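Local structure of type-2Ba cytolytic delta-endotoxin (Bacillus thuringiensis serovar israelensis, 2RCI) at residues Y15-P18 and Q19-A22; V164-Q167 and Q168-I172. The protein probably kills the larvae of dipteran insects by making pores in the epithelial cell membrane of the midgut. All blocks are in the same frame, centred on the assembly; numbering follows the deposited sequence.

Interaction 1. Residues Y15-P18 and Q19-A22; sequences YVEP and QYIA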
loop_
_atom_site.group_PDB
_atom_site.type_symbol
_atom_site.label_atom_id
_atom_site.label_comp_id
_atom_site.label_asym_id
_atom_site.label_seq_id
_atom_site.Cartn_x
_atom_site.Cartn_y
_atom_site.Cartn_z
ATOM N N TYR A 15 -6.153 -10.199 5.211
ATOM C CA TYR A 15 -6.460 -10.409 6.610
ATOM C C TYR A 15 -7.974 -10.626 6.687
ATOM O O TYR A 15 -8.733 -9.734 7.053
ATOM C CB TYR A 15 -5.978 -9.224 7.450
ATOM C CG TYR A 15 -5.925 -9.523 8.926
ATOM C CD1 TYR A 15 -4.754 -10.011 9.512
ATOM C CD2 TYR A 15 -7.036 -9.285 9.753
ATOM C CE1 TYR A 15 -4.699 -10.286 10.885
ATOM C CE2 TYR A 15 -6.983 -9.570 11.125
ATOM C CZ TYR A 15 -5.829 -10.070 11.683
ATOM O OH TYR A 15 -5.767 -10.354 13.062
ATOM N N VAL A 16 -8.406 -11.830 6.294
ATOM C CA VAL A 16 -9.841 -12.168 6.227
ATOM C C VAL A 16 -10.050 -13.619 6.700
ATOM O O VAL A 16 -9.111 -14.434 6.658
ATOM C CB VAL A 16 -10.427 -12.011 4.759
ATOM C CG1 VAL A 16 -10.167 -10.594 4.185
ATOM C CG2 VAL A 16 -9.827 -13.067 3.810
ATOM N N GLU A 17 -11.268 -13.936 7.136
ATOM C CA GLU A 17 -11.658 -15.328 7.393
ATOM C C GLU A 17 -11.716 -16.106 6.073
ATOM O O GLU A 17 -12.064 -15.550 5.046
ATOM C CB GLU A 17 -13.031 -15.373 8.080
ATOM C CG GLU A 17 -13.087 -14.729 9.467
ATOM C CD GLU A 17 -14.487 -14.848 10.089
ATOM O OE1 GLU A 17 -14.945 -15.991 10.322
ATOM O OE2 GLU A 17 -15.125 -13.813 10.332
ATOM N N PRO A 18 -11.386 -17.417 6.101
ATOM C CA PRO A 18 -11.335 -18.212 4.866
ATOM C C PRO A 18 -12.647 -18.179 4.073
ATOM O O PRO A 18 -12.615 -18.189 2.850
ATOM C CB PRO A 18 -11.036 -19.634 5.364
ATOM C CG PRO A 18 -10.400 -19.456 6.685
ATOM C CD PRO A 18 -11.026 -18.210 7.294
ATOM N N GLN A 19 -13.779 -18.118 4.777
ATOM C CA GLN A 19 -15.106 -18.131 4.136
ATOM C C GLN A 19 -15.354 -16.887 3.286
ATOM O O GLN A 19 -16.273 -16.863 2.445
ATOM C CB GLN A 19 -16.188 -18.278 5.196
ATOM C CG GLN A 19 -16.329 -17.045 6.064
ATOM C CD GLN A 19 -17.055 -17.293 7.358
ATOM O OE1 GLN A 19 -18.145 -17.859 7.366
ATOM N NE2 GLN A 19 -16.461 -16.850 8.466
ATOM N N TYR A 20 -14.524 -15.861 3.501
ATOM C CA TYR A 20 -14.644 -14.614 2.784
ATOM C C TYR A 20 -13.511 -14.386 1.793
ATOM O O TYR A 20 -13.460 -13.324 1.185
ATOM C CB TYR A 20 -14.764 -13.437 3.764
ATOM C CG TYR A 20 -16.058 -13.478 4.541
ATOM C CD1 TYR A 20 -17.275 -13.413 3.872
ATOM C CD2 TYR A 20 -16.066 -13.603 5.927
ATOM C CE1 TYR A 20 -18.477 -13.447 4.560
ATOM C CE2 TYR A 20 -17.265 -13.658 6.643
ATOM C CZ TYR A 20 -18.465 -13.572 5.946
ATOM O OH TYR A 20 -19.675 -13.603 6.605
ATOM N N ILE A 21 -12.627 -15.377 1.627
ATOM C CA ILE A 21 -11.528 -15.284 0.648
ATOM C C ILE A 21 -12.034 -14.994 -0.783
ATOM O O ILE A 21 -11.409 -14.219 -1.516
ATOM C CB ILE A 21 -10.560 -16.523 0.696
ATOM C CG1 ILE A 21 -9.691 -16.493 1.974
ATOM C CG2 ILE A 21 -9.656 -16.554 -0.535
ATOM C CD1 ILE A 21 -8.708 -17.722 2.154
ATOM N N ALA A 22 -13.155 -15.613 -1.175
ATOM C CA ALA A 22 -13.747 -15.386 -2.512
ATOM C C ALA A 22 -13.931 -13.886 -2.779
ATOM O O ALA A 22 -13.521 -13.374 -3.817
ATOM C CB ALA A 22 -15.095 -16.105 -2.621
#

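Interaction 2. Residues V164-Q167 and Q168-I172; sequences VQKQ and QLLFI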
loop_
_atom_site.group_PDB
_atom_site.type_symbol
_atom_site.label_atom_id
_atom_site.label_comp_id
_atom_site.label_asym_id
_atom_site.label_seq_id
_atom_site.Cartn_x
_atom_site.Cartn_y
_atom_site.Cartn_z
ATOM N N VAL A 164 19.845 7.701 -2.484
ATOM C CA VAL A 164 20.721 6.559 -2.207
ATOM C C VAL A 164 20.854 5.750 -3.488
ATOM O O VAL A 164 19.850 5.465 -4.126
ATOM C CB VAL A 164 20.129 5.647 -1.104
ATOM C CG1 VAL A 164 20.984 4.423 -0.892
ATOM C CG2 VAL A 164 19.997 6.416 0.217
ATOM N N GLN A 165 22.068 5.366 -3.881
ATOM C CA GLN A 165 22.143 4.592 -5.110
ATOM C C GLN A 165 21.654 3.143 -4.881
ATOM O O GLN A 165 21.690 2.628 -3.738
ATOM C CB GLN A 165 23.454 4.844 -5.894
ATOM C CG GLN A 165 24.452 3.785 -6.020
ATOM C CD GLN A 165 24.047 2.717 -6.983
ATOM O OE1 GLN A 165 23.499 2.962 -8.078
ATOM N NE2 GLN A 165 24.306 1.507 -6.584
ATOM N N LYS A 166 21.068 2.556 -5.920
ATOM C CA LYS A 166 20.316 1.288 -5.765
ATOM C C LYS A 166 21.024 0.175 -4.988
ATOM O O LYS A 166 20.408 -0.481 -4.140
ATOM C CB LYS A 166 19.908 0.745 -7.128
ATOM C CG LYS A 166 18.805 -0.328 -7.080
ATOM C CD LYS A 166 18.845 -1.188 -8.344
ATOM C CE LYS A 166 17.582 -2.012 -8.522
ATOM N NZ LYS A 166 17.816 -3.137 -9.504
ATOM N N GLN A 167 22.304 -0.064 -5.298
ATOM C CA GLN A 167 23.056 -1.137 -4.648
ATOM C C GLN A 167 23.080 -1.048 -3.133
ATOM O O GLN A 167 23.039 -2.083 -2.458
ATOM C CB GLN A 167 24.495 -1.232 -5.183
ATOM C CG GLN A 167 24.597 -1.664 -6.652
ATOM C CD GLN A 167 23.789 -2.904 -6.999
ATOM O OE1 GLN A 167 22.924 -2.866 -7.882
ATOM N NE2 GLN A 167 24.066 -4.009 -6.316
ATOM N N GLN A 168 23.178 0.176 -2.611
ATOM C CA GLN A 168 23.130 0.430 -1.176
ATOM C C GLN A 168 21.683 0.356 -0.682
ATOM O O GLN A 168 21.434 -0.186 0.396
ATOM C CB GLN A 168 23.747 1.795 -0.809
ATOM C CG GLN A 168 25.273 1.767 -0.724
ATOM C CD GLN A 168 25.925 1.789 -2.089
ATOM O OE1 GLN A 168 25.590 2.626 -2.929
ATOM N NE2 GLN A 168 26.865 0.866 -2.321
ATOM N N LEU A 169 20.743 0.894 -1.472
ATOM C CA LEU A 169 19.319 0.859 -1.078
ATOM C C LEU A 169 18.828 -0.571 -0.851
ATOM O O LEU A 169 17.952 -0.809 0.012
ATOM C CB LEU A 169 18.424 1.560 -2.116
ATOM C CG LEU A 169 16.989 1.866 -1.615
ATOM C CD1 LEU A 169 17.024 2.981 -0.628
ATOM C CD2 LEU A 169 16.078 2.226 -2.808
ATOM N N LEU A 170 19.369 -1.521 -1.619
ATOM C CA LEU A 170 18.961 -2.922 -1.526
ATOM C C LEU A 170 19.256 -3.504 -0.140
ATOM O O LEU A 170 18.713 -4.552 0.244
ATOM C CB LEU A 170 19.666 -3.763 -2.614
ATOM C CG LEU A 170 19.173 -3.554 -4.065
ATOM C CD1 LEU A 170 19.925 -4.525 -5.007
ATOM C CD2 LEU A 170 17.666 -3.749 -4.203
ATOM N N PHE A 171 20.096 -2.799 0.606
ATOM C CA PHE A 171 20.465 -3.228 1.959
ATOM C C PHE A 171 20.158 -2.217 3.071
ATOM O O PHE A 171 20.595 -2.390 4.229
ATOM C CB PHE A 171 21.935 -3.642 1.971
ATOM C CG PHE A 171 22.191 -4.887 1.188
ATOM C CD1 PHE A 171 22.075 -6.132 1.788
ATOM C CD2 PHE A 171 22.461 -4.819 -0.180
ATOM C CE1 PHE A 171 22.265 -7.314 1.040
ATOM C CE2 PHE A 171 22.659 -5.996 -0.937
ATOM C CZ PHE A 171 22.560 -7.237 -0.315
ATOM N N ILE A 172 19.413 -1.170 2.732
ATOM C CA ILE A 172 19.064 -0.152 3.720
ATOM C C ILE A 172 18.178 -0.764 4.830
ATOM O O ILE A 172 17.393 -1.684 4.576
ATOM C CB ILE A 172 18.387 1.091 3.075
ATOM C CG1 ILE A 172 18.556 2.323 3.995
ATOM C CG2 ILE A 172 16.928 0.834 2.745
ATOM C CD1 ILE A 172 18.185 3.695 3.297
HETATM O O HOH W 1 24.366 5.144 -2.190
#

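Interaction 1. Residues Y15-P18 and Q19-A22
P18, Q19 and E17 carry most of this local turn, in which the chain leaving strand 11-15 winds through a 3-10 segment into helix 21-31. Two successive i to i+3 bonds wind it. Y20 N donates to E17 O at 2.9 Å, and I21 N to P18 O at 3.1 Å. I21 folds back over P18, its CD1 3.8 Å from P18 CA. From the strand side V16 CG2 meets I21 CG1 at 3.9 Å, the two side chains crossing at about a right angle. On the outer side the E17 and Q19 side chains run alongside each other, pointing the same way, with carboxylate and amide planes 76° apart. Q19 CG, held between its own backbone N and carbonyl carbon (chi1 70°), lies over one face of the Y20 ring, offset toward the rim. E17 OE2 is hydrogen-bonded to Q143 NE2, while V16 and Y20 rest on M151 of strand 150-162. Backbone bonding thus sets the turn, apolar contact lines its strand side, and the carboxylate of E17 ties it to the loop after strand 132-142.

Interaction 2. Residues V164-Q167 and Q168-I172
This is a local contact within a short helix that starts at K166, on the surface of the toxin in the connection between strands 150-162 and 177-192; V164 and Q165 at its start meet Q168 and L169 one turn on. Q165 occupies the N-cap position, and its carbonyl receives the first helical bond, L169 N to Q165 O, at 3.0 Å. Q168 N also reaches Q165 O, but only weakly, with an N-H...O angle of 127°. The next bond, L170 N to K166 O, is 2.9 Å long, and L170 CG presses on the same oxygen at 3.3 Å. After it the chain leaves through a type I turn from L169 to I172, with I172 N bonded to L169 O.

V164 packs beneath the first turn. With CG1 opposite the backbone N (chi1 176°), that methyl lies 3.6 Å from L169 N and 3.8 Å from Q168 CB, while CG2 faces I172 CD1 more loosely. A water joins the cap to the helix: it accepts from Q165 N and donates to Q168 OE1, each at 2.9 Å. The Q168 chain, bent at chi2 (78°), brings OE1 back to this water. On the outer side Q167 O sits at the edge of the F171 ring, in its plane and 3.6 Å from CD2.

L169, the buried member, turns inward against T132 and Y134 of strand 132-142 and Y180 of strand 177-192. V164 touches A178 of the latter strand, and its carbonyl takes a bond from the T132 hydroxyl. K166 forms a cation-pi contact with W124 of strand 122-127, against which L170 also packs, so the short helix rests against three strands, 122-127, 132-142 and 177-192.

Interactions 1 and 2 lie on opposite sides of the chain's centre, with their own centres about 37 Å apart and nearest atoms about 24 Å apart, so they do not touch. Both are surface contacts at helix starts that follow a strand, but 15-22 opens the long helix 21-31, whereas 164-172 contains a short helix of about one turn. Interaction 1 is wound by i to i+3 bonds and has no buried residue; interaction 2 adds i to i+4 bonds, a bridging water and one buried leucine. Strand 132-142 meets interaction 2 through T132 and Y134, and the loop that follows it meets interaction 1 through Q143; M151 of strand 150-162 touches interaction 1 alone.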